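Local coordinates for protein alpha-1,2-mannosidase (Bacteroides thetaiotaomicron, PDB 2WW2) that hydrolyses alpha-mannosidic linkages with inversion at the anomeric carbon, as a member of the calcium-dependent glycoside hydrolase family 92, at residues A[161-166]-A[185-190]; A[131-136]-A[231-236]; A[156-161]-A[195-200]; A[125-130]-A[249-254]. One frame throughout, in Å; residues are numbered along the deposited sequence.

Contact 1 of 4, residues A[161-166]-A[185-190]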
loop_
_atom_site.group_PDB
_atom_site.type_symbol
_atom_site.label_atom_id
_atom_site.label_comp_id
_atom_site.label_asym_id
_atom_site.label_seq_id
_atom_site.Cartn_x
_atom_site.Cartn_y
_atom_site.Cartn_z
ATOM N N GLU A 161 -6.619 -34.330 -55.653
ATOM C CA GLU A 161 -5.755 -34.740 -56.764
ATOM C C GLU A 161 -4.677 -33.689 -57.074
ATOM O O GLU A 161 -3.590 -34.032 -57.525
ATOM C CB GLU A 161 -6.578 -35.138 -58.020
ATOM C CG GLU A 161 -7.194 -33.975 -58.820
ATOM C CD GLU A 161 -8.317 -33.216 -58.085
ATOM O OE1 GLU A 161 -8.708 -33.604 -56.963
ATOM O OE2 GLU A 161 -8.818 -32.221 -58.653
ATOM N N LYS A 162 -4.959 -32.418 -56.796
ATOM C CA LYS A 162 -3.952 -31.371 -56.965
ATOM C C LYS A 162 -3.198 -31.074 -55.657
ATOM O O LYS A 162 -2.303 -30.224 -55.620
ATOM C CB LYS A 162 -4.591 -30.078 -57.473
ATOM C CG LYS A 162 -5.335 -30.206 -58.789
ATOM C CD LYS A 162 -5.344 -28.875 -59.512
ATOM C CE LYS A 162 -6.376 -28.872 -60.624
ATOM N NZ LYS A 162 -7.725 -28.735 -60.009
ATOM N N ARG A 163 -3.565 -31.766 -54.584
ATOM C CA ARG A 163 -2.922 -31.536 -53.286
ATOM C C ARG A 163 -3.111 -30.093 -52.824
ATOM O O ARG A 163 -2.242 -29.547 -52.141
ATOM C CB ARG A 163 -1.430 -31.867 -53.359
ATOM C CG ARG A 163 -1.135 -33.347 -53.679
ATOM C CD ARG A 163 0.357 -33.555 -53.914
ATOM N NE ARG A 163 0.743 -33.039 -55.221
ATOM C CZ ARG A 163 1.640 -32.075 -55.440
ATOM N NH1 ARG A 163 2.299 -31.503 -54.428
ATOM N NH2 ARG A 163 1.901 -31.707 -56.695
ATOM N N LEU A 164 -4.244 -29.486 -53.197
ATOM C CA LEU A 164 -4.516 -28.094 -52.865
ATOM C C LEU A 164 -5.695 -27.957 -51.921
ATOM O O LEU A 164 -6.654 -28.731 -52.002
ATOM C CB LEU A 164 -4.847 -27.275 -54.129
ATOM C CG LEU A 164 -3.746 -27.041 -55.163
ATOM C CD1 LEU A 164 -4.280 -26.215 -56.363
ATOM C CD2 LEU A 164 -2.537 -26.364 -54.510
ATOM N N VAL A 165 -5.637 -26.956 -51.044
ATOM C CA VAL A 165 -6.819 -26.546 -50.283
ATOM C C VAL A 165 -6.970 -25.042 -50.424
ATOM O O VAL A 165 -5.996 -24.314 -50.304
ATOM C CB VAL A 165 -6.725 -26.919 -48.784
ATOM C CG1 VAL A 165 -7.835 -26.224 -47.986
ATOM C CG2 VAL A 165 -6.822 -28.435 -48.601
ATOM N N LYS A 166 -8.179 -24.571 -50.699
ATOM C CA LYS A 166 -8.417 -23.135 -50.767
ATOM C C LYS A 166 -9.588 -22.810 -49.856
ATOM O O LYS A 166 -10.371 -23.698 -49.521
ATOM C CB LYS A 166 -8.738 -22.719 -52.207
ATOM C CG LYS A 166 -7.575 -22.995 -53.174
ATOM C CD LYS A 166 -7.900 -22.570 -54.609
ATOM C CE LYS A 166 -6.717 -22.880 -55.521
ATOM N NZ LYS A 166 -7.092 -22.753 -56.954
ATOM N N MET A 185 -4.859 -20.106 -49.664
ATOM C CA MET A 185 -4.613 -21.337 -50.405
ATOM C C MET A 185 -3.378 -22.002 -49.857
ATOM O O MET A 185 -2.471 -21.339 -49.323
ATOM C CB MET A 185 -4.469 -21.112 -51.922
ATOM C CG MET A 185 -3.195 -20.427 -52.375
ATOM S SD MET A 185 -2.848 -20.631 -54.157
ATOM C CE MET A 185 -2.226 -22.297 -54.265
ATOM N N MET A 186 -3.346 -23.318 -49.992
ATOM C CA MET A 186 -2.194 -24.067 -49.531
ATOM C C MET A 186 -1.967 -25.304 -50.385
ATOM O O MET A 186 -2.878 -25.810 -51.046
ATOM C CB MET A 186 -2.356 -24.443 -48.062
ATOM C CG MET A 186 -3.458 -25.408 -47.791
ATOM S SD MET A 186 -3.693 -25.651 -46.019
ATOM C CE MET A 186 -4.638 -24.180 -45.646
ATOM N N GLU A 187 -0.735 -25.776 -50.377
ATOM C CA GLU A 187 -0.378 -26.902 -51.201
ATOM C C GLU A 187 0.399 -27.863 -50.328
ATOM O O GLU A 187 1.149 -27.418 -49.466
ATOM C CB GLU A 187 0.495 -26.411 -52.352
ATOM C CG GLU A 187 0.960 -27.523 -53.282
ATOM C CD GLU A 187 2.016 -27.046 -54.253
ATOM O OE1 GLU A 187 3.031 -26.468 -53.816
ATOM O OE2 GLU A 187 1.828 -27.243 -55.457
ATOM N N PHE A 188 0.190 -29.169 -50.527
ATOM C CA PHE A 188 0.878 -30.198 -49.754
ATOM C C PHE A 188 1.827 -30.952 -50.684
ATOM O O PHE A 188 1.516 -31.184 -51.866
ATOM C CB PHE A 188 -0.137 -31.156 -49.103
ATOM C CG PHE A 188 -1.080 -30.466 -48.136
ATOM C CD1 PHE A 188 -0.808 -30.447 -46.777
ATOM C CD2 PHE A 188 -2.202 -29.798 -48.592
ATOM C CE1 PHE A 188 -1.658 -29.794 -45.882
ATOM C CE2 PHE A 188 -3.058 -29.139 -47.703
ATOM C CZ PHE A 188 -2.789 -29.143 -46.350
ATOM N N SER A 189 2.975 -31.350 -50.155
ATOM C CA SER A 189 3.992 -31.973 -50.982
ATOM C C SER A 189 3.675 -33.427 -51.330
ATOM O O SER A 189 4.195 -33.962 -52.308
ATOM C CB SER A 189 5.350 -31.896 -50.269
ATOM O OG SER A 189 5.286 -32.556 -49.012
ATOM N N HIS A 190 2.834 -34.070 -50.532
ATOM C CA HIS A 190 2.602 -35.507 -50.676
ATOM C C HIS A 190 1.139 -35.785 -51.006
ATOM O O HIS A 190 0.272 -34.958 -50.720
ATOM C CB HIS A 190 3.012 -36.224 -49.387
ATOM C CG HIS A 190 4.491 -36.414 -49.251
ATOM N ND1 HIS A 190 5.346 -35.391 -48.895
ATOM C CD2 HIS A 190 5.267 -37.514 -49.414
ATOM C CE1 HIS A 190 6.587 -35.849 -48.862
ATOM N NE2 HIS A 190 6.565 -37.137 -49.168
HETATM O O HOH W 1 -0.443 -28.367 -56.756
#
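Arg163 NH1 donates to the backbone oxygen Phe188 O at 2.7 Å, a short bond somewhat bent at the hydrogen (142°). The carbonyl oxygen sits near the guanidinium edge but 21° out of its plane. Arg163 CD lies 3.3 Å from Phe188 O, and the bend at chi3 (-75°) turns the guanidinium back so that NH1 reaches the same oxygen. The backbone of Arg163 answers in kind: Phe188 N donates to Arg163 O at 2.9 Å. Cut back to an alanine, Arg163 would lose NH1 and CD, and Phe188 O would probably be left without its guanidinium donor and the methylene packed on it. NH1 also binds a glycerol molecule. Glu187 OE2 lies well out of the guanidinium plane and can probably act on it only through charge, since no N-H points at it. Glu187 OE2 accepts a hydrogen bond from a water that donates another to Lys162 O, while Glu187 OE1 is salt-bridged to Arg232. Past the arginine, Val165 and Met186 exchange a pair of backbone bonds, and their side chains meet on the buried face, CB of Val165 3.7 Å from CG of Met186; there CG2 of Val165 meets the ring edge of Phe188. On the other face CD2 of Leu164 lies 3.7 Å from CB of Glu187. Arg163 and Leu164 together face Glu159 in a G1 beta bulge, from which strand 164-169 sets off antiparallel to strand 182-188 in the beta-sandwich of the N-terminal domain.

Contact 2 of 4, residues A[131-136]-A[231-236]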
loop_
_atom_site.group_PDB
_atom_site.type_symbol
_atom_site.label_atom_id
_atom_site.label_comp_id
_atom_site.label_asym_id
_atom_site.label_seq_id
_atom_site.Cartn_x
_atom_site.Cartn_y
_atom_site.Cartn_z
ATOM N N ALA A 131 3.534 -18.671 -45.766
ATOM C CA ALA A 131 4.318 -19.460 -44.800
ATOM C C ALA A 131 4.616 -20.823 -45.387
ATOM O O ALA A 131 3.903 -21.290 -46.276
ATOM C CB ALA A 131 3.543 -19.625 -43.474
ATOM N N VAL A 132 5.637 -21.487 -44.870
ATOM C CA VAL A 132 5.902 -22.864 -45.271
ATOM C C VAL A 132 6.135 -23.654 -43.998
ATOM O O VAL A 132 6.796 -23.150 -43.103
ATOM C CB VAL A 132 7.107 -22.965 -46.244
ATOM C CG1 VAL A 132 7.441 -24.423 -46.556
ATOM C CG2 VAL A 132 6.810 -22.206 -47.552
ATOM N N PHE A 133 5.527 -24.844 -43.907
ATOM C CA PHE A 133 5.678 -25.754 -42.773
ATOM C C PHE A 133 6.502 -26.966 -43.217
ATOM O O PHE A 133 6.441 -27.362 -44.391
ATOM C CB PHE A 133 4.318 -26.344 -42.347
ATOM C CG PHE A 133 3.371 -25.367 -41.681
ATOM C CD1 PHE A 133 3.003 -25.534 -40.343
ATOM C CD2 PHE A 133 2.829 -24.307 -42.396
ATOM C CE1 PHE A 133 2.120 -24.648 -39.726
ATOM C CE2 PHE A 133 1.940 -23.409 -41.773
ATOM C CZ PHE A 133 1.583 -23.583 -40.449
ATOM N N GLU A 134 7.203 -27.597 -42.277
ATOM C CA GLU A 134 7.649 -28.972 -42.468
ATOM C C GLU A 134 6.920 -29.755 -41.381
ATOM O O GLU A 134 6.676 -29.222 -40.298
ATOM C CB GLU A 134 9.164 -29.097 -42.264
ATOM C CG GLU A 134 9.546 -28.869 -40.763
ATOM C CD GLU A 134 11.043 -28.904 -40.461
ATOM O OE1 GLU A 134 11.799 -29.604 -41.189
ATOM O OE2 GLU A 134 11.450 -28.218 -39.475
ATOM N N VAL A 135 6.522 -30.995 -41.658
ATOM C CA VAL A 135 5.974 -31.835 -40.607
ATOM C C VAL A 135 6.686 -33.189 -40.652
ATOM O O VAL A 135 6.790 -33.786 -41.717
ATOM C CB VAL A 135 4.451 -32.079 -40.767
ATOM C CG1 VAL A 135 3.958 -32.966 -39.618
ATOM C CG2 VAL A 135 3.648 -30.751 -40.844
ATOM N N SER A 136 7.200 -33.641 -39.506
ATOM C CA SER A 136 7.743 -34.982 -39.367
ATOM C C SER A 136 6.770 -35.838 -38.540
ATOM O O SER A 136 6.623 -35.626 -37.329
ATOM C CB SER A 136 9.103 -34.898 -38.668
ATOM O OG SER A 136 9.712 -36.163 -38.577
ATOM N N ILE A 231 4.122 -27.985 -46.307
ATOM C CA ILE A 231 2.855 -27.298 -46.563
ATOM C C ILE A 231 3.218 -25.878 -46.927
ATOM O O ILE A 231 3.936 -25.216 -46.180
ATOM C CB ILE A 231 1.961 -27.222 -45.310
ATOM C CG1 ILE A 231 1.836 -28.595 -44.639
ATOM C CG2 ILE A 231 0.541 -26.683 -45.683
ATOM C CD1 ILE A 231 1.001 -28.583 -43.340
ATOM N N ARG A 232 2.725 -25.408 -48.069
ATOM C CA ARG A 232 3.002 -24.047 -48.523
ATOM C C ARG A 232 1.691 -23.323 -48.523
ATOM O O ARG A 232 0.703 -23.874 -48.995
ATOM C CB ARG A 232 3.557 -24.040 -49.955
ATOM C CG ARG A 232 4.845 -24.829 -50.097
ATOM C CD ARG A 232 5.326 -24.924 -51.575
ATOM N NE ARG A 232 6.450 -25.846 -51.600
ATOM C CZ ARG A 232 6.363 -27.105 -52.009
ATOM N NH1 ARG A 232 5.218 -27.570 -52.494
ATOM N NH2 ARG A 232 7.428 -27.895 -51.943
ATOM N N THR A 233 1.673 -22.092 -48.016
ATOM C CA THR A 233 0.412 -21.359 -47.918
ATOM C C THR A 233 0.599 -19.842 -48.109
ATOM O O THR A 233 1.663 -19.291 -47.817
ATOM C CB THR A 233 -0.304 -21.699 -46.578
ATOM O OG1 THR A 233 -1.619 -21.139 -46.557
ATOM C CG2 THR A 233 0.477 -21.186 -45.368
ATOM N N ALA A 234 -0.416 -19.178 -48.659
ATOM C CA ALA A 234 -0.431 -17.721 -48.716
ATOM C C ALA A 234 -1.879 -17.272 -48.739
ATOM O O ALA A 234 -2.785 -18.070 -49.004
ATOM C CB ALA A 234 0.315 -17.193 -49.953
ATOM N N SER A 235 -2.101 -16.001 -48.438
ATOM C CA SER A 235 -3.453 -15.462 -48.431
ATOM C C SER A 235 -3.464 -14.062 -49.022
ATOM O O SER A 235 -2.406 -13.438 -49.230
ATOM C CB SER A 235 -4.036 -15.439 -47.004
ATOM O OG SER A 235 -3.466 -14.378 -46.239
ATOM N N SER A 236 -4.664 -13.565 -49.279
ATOM C CA SER A 236 -4.847 -12.224 -49.827
ATOM C C SER A 236 -6.137 -11.644 -49.256
ATOM O O SER A 236 -7.077 -12.388 -48.967
ATOM C CB SER A 236 -4.955 -12.283 -51.364
ATOM O OG SER A 236 -5.240 -11.000 -51.900
#
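Ile231 and Phe133 face each other across a hydrogen-bonded antiparallel pair, with Phe133 CB 3.9 Å from Ile231 CB. The isoleucine carries CG1 anti to its carbonyl carbon (chi1 -49°), and from there CD1 runs past Phe133 CB and on to Val135, where it lies 4.2 Å from Val135 CG2. The phenylalanine ring offers its edge to this strand, with Thr233 CG2 near the ring plane. At the next hydrogen-bonded pair, Thr233 CG2 rests 3.9 Å from Ala131 CB; this leaves OG1 anti to the threonine nitrogen, and it bonds to the backbone oxygen of Met185 on the next strand. All these groups lie on one buried face, where Ile82 packs on Phe133 and Ile231, and Phe80 on Thr233. On the reverse face Val132 and Arg232 lie alongside each other and point the same way, with Val132 CG2 4.1 Å from Arg232 CG. The arginine then extends from CG to NE; NH1 is salt-bridged to Glu187, and NE bonds to Ala254 O. Four backbone bonds hold the strands in register, among them Phe133 N to Ile231 O at 2.8 Å, with the donor in the carbonyl plane, and the longer Ile231 N to Phe133 O at 3.1 Å. Strands 130-136 and 229-236, far apart in sequence, thus become neighbours in a layer with an apolar inner face, as expected of the N-terminal beta-sandwich of family 92.

Contact 3 of 4, residues A[156-161]-A[195-200]; sequences ITIEPE and YGTYNG
Strands 156-159 and 195-198 run antiparallel at 173°, yet their axes stay 8.4 Å apart, too far for backbone pairing, so the contact is made through side chains, one of them reaching the facing backbone. Pro160, in the short 3-10 turn that follows the first strand, meets Tyr195 over one face of the ring. Its CG sits 3.9 Å from the ring centroid and 16° off the normal, a CH-pi contact, while CB comes to 3.6 Å from Tyr195 CE2. The two side chains cross at about a right angle. Tyr195 holds CG between its own nitrogen and carbonyl carbon (chi1 40°), which lays the ring across the proline. Next to this pair Ile158 reaches over with its CD1 methyl, 3.6 Å from the backbone oxygen Gly196 O and 4.1 Å from Tyr195 CB; Thr197 CG2 lies on the same methyl at 4.2 Å. The first strand is bonded along its edges to strands 164-169 and 209-212, and the second to 203-205 and 216-221, whose Ala217 also touches Ile158. Facing strands at this separation, filled by isoleucine, threonine and a tyrosine ring with a proline over one face, are consistent with two layers closing on each other near the outer end of the N-terminal beta-sandwich.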
loop_
_atom_site.group_PDB
_atom_site.type_symbol
_atom_site.label_atom_id
_atom_site.label_comp_id
_atom_site.label_asym_id
_atom_site.label_seq_id
_atom_site.Cartn_x
_atom_site.Cartn_y
_atom_site.Cartn_z
ATOM N N ILE A 156 -14.297 -23.828 -47.238
ATOM C CA ILE A 156 -13.092 -24.529 -47.631
ATOM C C ILE A 156 -13.406 -25.446 -48.803
ATOM O O ILE A 156 -14.454 -26.093 -48.826
ATOM C CB ILE A 156 -12.558 -25.427 -46.484
ATOM C CG1 ILE A 156 -12.337 -24.613 -45.205
ATOM C CG2 ILE A 156 -11.241 -26.106 -46.895
ATOM C CD1 ILE A 156 -11.959 -25.493 -43.993
ATOM N N THR A 157 -12.492 -25.496 -49.772
ATOM C CA THR A 157 -12.589 -26.443 -50.873
ATOM C C THR A 157 -11.288 -27.234 -50.970
ATOM O O THR A 157 -10.203 -26.670 -50.902
ATOM C CB THR A 157 -12.889 -25.729 -52.210
ATOM O OG1 THR A 157 -14.136 -25.033 -52.108
ATOM C CG2 THR A 157 -12.973 -26.733 -53.356
ATOM N N ILE A 158 -11.404 -28.547 -51.103
ATOM C CA ILE A 158 -10.232 -29.406 -51.219
ATOM C C ILE A 158 -10.157 -29.909 -52.642
ATOM O O ILE A 158 -11.172 -30.259 -53.227
ATOM C CB ILE A 158 -10.356 -30.654 -50.313
ATOM C CG1 ILE A 158 -10.730 -30.268 -48.882
ATOM C CG2 ILE A 158 -9.050 -31.506 -50.366
ATOM C CD1 ILE A 158 -10.978 -31.464 -47.974
ATOM N N GLU A 159 -8.951 -29.947 -53.200
ATOM C CA GLU A 159 -8.728 -30.562 -54.498
ATOM C C GLU A 159 -7.645 -31.609 -54.302
ATOM O O GLU A 159 -6.478 -31.368 -54.579
ATOM C CB GLU A 159 -8.311 -29.512 -55.528
ATOM C CG GLU A 159 -9.380 -28.437 -55.727
ATOM C CD GLU A 159 -8.990 -27.415 -56.772
ATOM O OE1 GLU A 159 -8.418 -26.366 -56.413
ATOM O OE2 GLU A 159 -9.244 -27.666 -57.968
ATOM N N PRO A 160 -8.046 -32.780 -53.790
ATOM C CA PRO A 160 -7.086 -33.783 -53.330
ATOM C C PRO A 160 -6.114 -34.178 -54.431
ATOM O O PRO A 160 -4.909 -34.327 -54.173
ATOM C CB PRO A 160 -7.966 -34.981 -52.918
ATOM C CG PRO A 160 -9.331 -34.718 -53.499
ATOM C CD PRO A 160 -9.449 -33.228 -53.683
ATOM N N GLU A 161 -6.619 -34.330 -55.653
ATOM C CA GLU A 161 -5.755 -34.740 -56.764
ATOM C C GLU A 161 -4.677 -33.689 -57.074
ATOM O O GLU A 161 -3.590 -34.032 -57.525
ATOM C CB GLU A 161 -6.578 -35.138 -58.020
ATOM C CG GLU A 161 -7.194 -33.975 -58.820
ATOM C CD GLU A 161 -8.317 -33.216 -58.085
ATOM O OE1 GLU A 161 -8.708 -33.604 -56.963
ATOM O OE2 GLU A 161 -8.818 -32.221 -58.653
ATOM N N TYR A 195 -9.677 -37.544 -47.109
ATOM C CA TYR A 195 -9.965 -36.139 -46.863
ATOM C C TYR A 195 -11.436 -36.021 -46.494
ATOM O O TYR A 195 -12.228 -36.950 -46.700
ATOM C CB TYR A 195 -9.670 -35.317 -48.122
ATOM C CG TYR A 195 -10.114 -36.074 -49.366
ATOM C CD1 TYR A 195 -11.415 -35.973 -49.832
ATOM C CD2 TYR A 195 -9.238 -36.940 -50.023
ATOM C CE1 TYR A 195 -11.834 -36.697 -50.949
ATOM C CE2 TYR A 195 -9.642 -37.674 -51.132
ATOM C CZ TYR A 195 -10.941 -37.543 -51.591
ATOM O OH TYR A 195 -11.353 -38.268 -52.688
ATOM N N GLY A 196 -11.806 -34.884 -45.928
ATOM C CA GLY A 196 -13.200 -34.652 -45.574
ATOM C C GLY A 196 -13.400 -33.257 -45.025
ATOM O O GLY A 196 -12.438 -32.510 -44.798
ATOM N N THR A 197 -14.656 -32.894 -44.803
ATOM C CA THR A 197 -14.954 -31.570 -44.307
ATOM C C THR A 197 -15.767 -31.675 -43.037
ATOM O O THR A 197 -16.295 -32.735 -42.713
ATOM C CB THR A 197 -15.725 -30.737 -45.347
ATOM O OG1 THR A 197 -16.851 -31.490 -45.817
ATOM C CG2 THR A 197 -14.826 -30.394 -46.525
ATOM N N TYR A 198 -15.881 -30.559 -42.331
ATOM C CA TYR A 198 -16.613 -30.499 -41.078
ATOM C C TYR A 198 -17.292 -29.149 -41.081
ATOM O O TYR A 198 -16.669 -28.143 -41.430
ATOM C CB TYR A 198 -15.620 -30.615 -39.909
ATOM C CG TYR A 198 -16.153 -30.323 -38.517
ATOM C CD1 TYR A 198 -16.882 -31.280 -37.808
ATOM C CD2 TYR A 198 -15.866 -29.116 -37.882
ATOM C CE1 TYR A 198 -17.346 -31.020 -36.526
ATOM C CE2 TYR A 198 -16.320 -28.845 -36.605
ATOM C CZ TYR A 198 -17.056 -29.797 -35.933
ATOM O OH TYR A 198 -17.509 -29.521 -34.673
ATOM N N ASN A 199 -18.564 -29.126 -40.704
ATOM C CA ASN A 199 -19.366 -27.910 -40.786
ATOM C C ASN A 199 -19.803 -27.410 -39.414
ATOM O O ASN A 199 -20.765 -26.646 -39.308
ATOM C CB ASN A 199 -20.603 -28.159 -41.637
ATOM C CG ASN A 199 -21.536 -29.186 -41.006
ATOM O OD1 ASN A 199 -21.274 -29.700 -39.904
ATOM N ND2 ASN A 199 -22.624 -29.496 -41.699
ATOM N N GLY A 200 -19.092 -27.839 -38.370
ATOM C CA GLY A 200 -19.383 -27.411 -37.008
ATOM C C GLY A 200 -20.341 -28.377 -36.325
ATOM O O GLY A 200 -20.600 -28.272 -35.130
#

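Contact 4 of 4, residues A[125-130]-A[249-254]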
loop_
_atom_site.group_PDB
_atom_site.type_symbol
_atom_site.label_atom_id
_atom_site.label_comp_id
_atom_site.label_asym_id
_atom_site.label_seq_id
_atom_site.Cartn_x
_atom_site.Cartn_y
_atom_site.Cartn_z
ATOM N N SER A 125 7.912 -21.117 -41.127
ATOM C CA SER A 125 8.616 -19.867 -41.328
ATOM C C SER A 125 7.728 -19.026 -42.227
ATOM O O SER A 125 7.017 -19.566 -43.071
ATOM C CB SER A 125 9.973 -20.134 -42.006
ATOM O OG SER A 125 10.865 -20.755 -41.076
ATOM N N ALA A 126 7.754 -17.709 -42.053
ATOM C CA ALA A 126 6.838 -16.853 -42.798
ATOM C C ALA A 126 7.554 -15.970 -43.815
ATOM O O ALA A 126 8.714 -15.602 -43.627
ATOM C CB ALA A 126 6.040 -15.985 -41.818
ATOM N N THR A 127 6.851 -15.610 -44.879
ATOM C CA THR A 127 7.276 -14.529 -45.741
ATOM C C THR A 127 6.322 -13.388 -45.365
ATOM O O THR A 127 5.610 -13.510 -44.374
ATOM C CB THR A 127 7.107 -14.907 -47.236
ATOM O OG1 THR A 127 5.735 -15.217 -47.507
ATOM C CG2 THR A 127 7.985 -16.135 -47.598
ATOM N N SER A 128 6.284 -12.305 -46.143
ATOM C CA SER A 128 5.359 -11.196 -45.859
ATOM C C SER A 128 3.905 -11.672 -45.836
ATOM O O SER A 128 3.122 -11.267 -44.976
ATOM C CB SER A 128 5.491 -10.102 -46.930
ATOM O OG SER A 128 6.764 -9.463 -46.838
ATOM N N ARG A 129 3.548 -12.515 -46.800
ATOM C CA ARG A 129 2.152 -12.899 -46.991
ATOM C C ARG A 129 1.916 -14.412 -46.971
ATOM O O ARG A 129 0.785 -14.857 -46.970
ATOM C CB ARG A 129 1.631 -12.264 -48.291
ATOM C CG ARG A 129 1.734 -10.739 -48.247
ATOM C CD ARG A 129 1.343 -10.060 -49.598
ATOM N NE ARG A 129 1.687 -8.649 -49.520
ATOM C CZ ARG A 129 2.914 -8.180 -49.694
ATOM N NH1 ARG A 129 3.916 -9.013 -49.966
ATOM N NH2 ARG A 129 3.141 -6.877 -49.593
ATOM N N GLY A 130 2.979 -15.207 -46.888
ATOM C CA GLY A 130 2.781 -16.652 -46.876
ATOM C C GLY A 130 3.590 -17.335 -45.790
ATOM O O GLY A 130 4.251 -16.662 -44.986
ATOM N N ARG A 249 4.603 -15.952 -55.977
ATOM C CA ARG A 249 5.747 -15.087 -55.815
ATOM C C ARG A 249 6.569 -15.446 -54.584
ATOM O O ARG A 249 7.798 -15.369 -54.621
ATOM C CB ARG A 249 5.325 -13.624 -55.731
ATOM C CG ARG A 249 6.513 -12.683 -55.872
ATOM C CD ARG A 249 6.100 -11.230 -55.867
ATOM N NE ARG A 249 5.268 -10.843 -57.008
ATOM C CZ ARG A 249 3.993 -10.464 -56.919
ATOM N NH1 ARG A 249 3.365 -10.475 -55.740
ATOM N NH2 ARG A 249 3.336 -10.089 -58.011
ATOM N N GLU A 250 5.902 -15.827 -53.492
ATOM C CA GLU A 250 6.586 -15.873 -52.197
ATOM C C GLU A 250 6.944 -17.269 -51.696
ATOM O O GLU A 250 7.950 -17.423 -50.991
ATOM C CB GLU A 250 5.783 -15.123 -51.115
ATOM C CG GLU A 250 5.553 -13.627 -51.419
ATOM C CD GLU A 250 4.808 -12.879 -50.309
ATOM O OE1 GLU A 250 4.847 -13.336 -49.142
ATOM O OE2 GLU A 250 4.179 -11.823 -50.616
ATOM N N VAL A 251 6.126 -18.275 -51.990
ATOM C CA VAL A 251 6.369 -19.587 -51.352
ATOM C C VAL A 251 6.388 -20.794 -52.298
ATOM O O VAL A 251 6.811 -21.889 -51.901
ATOM C CB VAL A 251 5.358 -19.875 -50.190
ATOM C CG1 VAL A 251 5.607 -18.926 -48.989
ATOM C CG2 VAL A 251 3.908 -19.770 -50.691
ATOM N N ALA A 252 5.927 -20.614 -53.533
ATOM C CA ALA A 252 5.862 -21.741 -54.468
ATOM C C ALA A 252 7.214 -22.436 -54.542
ATOM O O ALA A 252 8.237 -21.772 -54.622
ATOM C CB ALA A 252 5.412 -21.270 -55.874
ATOM N N ASP A 253 7.208 -23.769 -54.486
ATOM C CA ASP A 253 8.426 -24.592 -54.628
ATOM C C ASP A 253 9.376 -24.549 -53.440
ATOM O O ASP A 253 10.413 -25.204 -53.465
ATOM C CB ASP A 253 9.227 -24.216 -55.875
ATOM C CG ASP A 253 8.420 -24.351 -57.150
ATOM O OD1 ASP A 253 8.493 -23.423 -57.980
ATOM O OD2 ASP A 253 7.705 -25.365 -57.310
ATOM N N ALA A 254 9.070 -23.757 -52.421
ATOM C CA ALA A 254 10.027 -23.606 -51.327
ATOM C C ALA A 254 9.855 -24.686 -50.271
ATOM O O ALA A 254 8.759 -25.242 -50.109
ATOM C CB ALA A 254 9.896 -22.224 -50.686
#
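Segment 125-130 leaves strand 121-126 and turns back, with Thr127 N bonded to Gly130 O, while segment 249-254 carries the end of helix 240-250 into a type II turn from Val251 to Ala254; the closest CA atoms, those of Gly130 and Val251, are 6.4 Å apart. Glu250 fits its carboxylate into the turn. Its OE1 accepts from two donors: Thr127 OG1 at 2.6 Å on the anti lone pair, and the backbone Arg129 N at 2.8 Å on the syn lone pair. OE2 takes the charged partner, Arg129 NH1, at 2.9 Å. This oxygen lies in the guanidinium plane, but the nitrogen meets it 30° out of the carboxylate plane, and the two flat groups stand 74° apart. Glu250 reaches this far because its chain is extended beyond CG (chi2 -177°). With a glutamine in place of Glu250, the salt bridge would be lost and Arg129 would probably lack this countercharge. The hydroxyl of Thr127 is used twice, since it also accepts from Gly130 N at 2.8 Å in an ST motif. Beside the carboxylate, Thr127 CG2 packs on Val251 CG1 at 3.9 Å. A beta carbon at Gly130 would come very close to that same methyl, which suits glycine. Arg129 NH2 is held by Tyr302 O, which helps fix the guanidinium. Three donors, one of them cationic, round a single carboxylate probably favour its ionised form, and they tie the helix end to the turn by charge as well as hydrogen bonding.

Contacts 1, 2 and 4 follow one another across neighbouring strands, and contact 3 continues from contact 1 at the outer end. Contacts 2 and 4 are closest, with centres about 8 Å apart, and meet where Arg232 NE reaches Ala254 O at 2.8 Å. Arg232 also joins contact 2 to contact 1, through NH1 to Glu187 OE1 at 2.8 Å; glycerol, probably from the crystallisation liquor, is bonded to NH1 of Arg232 and to NH1 of Arg163, probably the same molecule. Contact 3 joins contact 1 through backbone bonds such as Lys166 O to Thr157 N, their centres being about 11 Å apart. Contacts 3 and 4 are the far ends, about 23 Å between centres. None of the segments contributes to the two sodium sites.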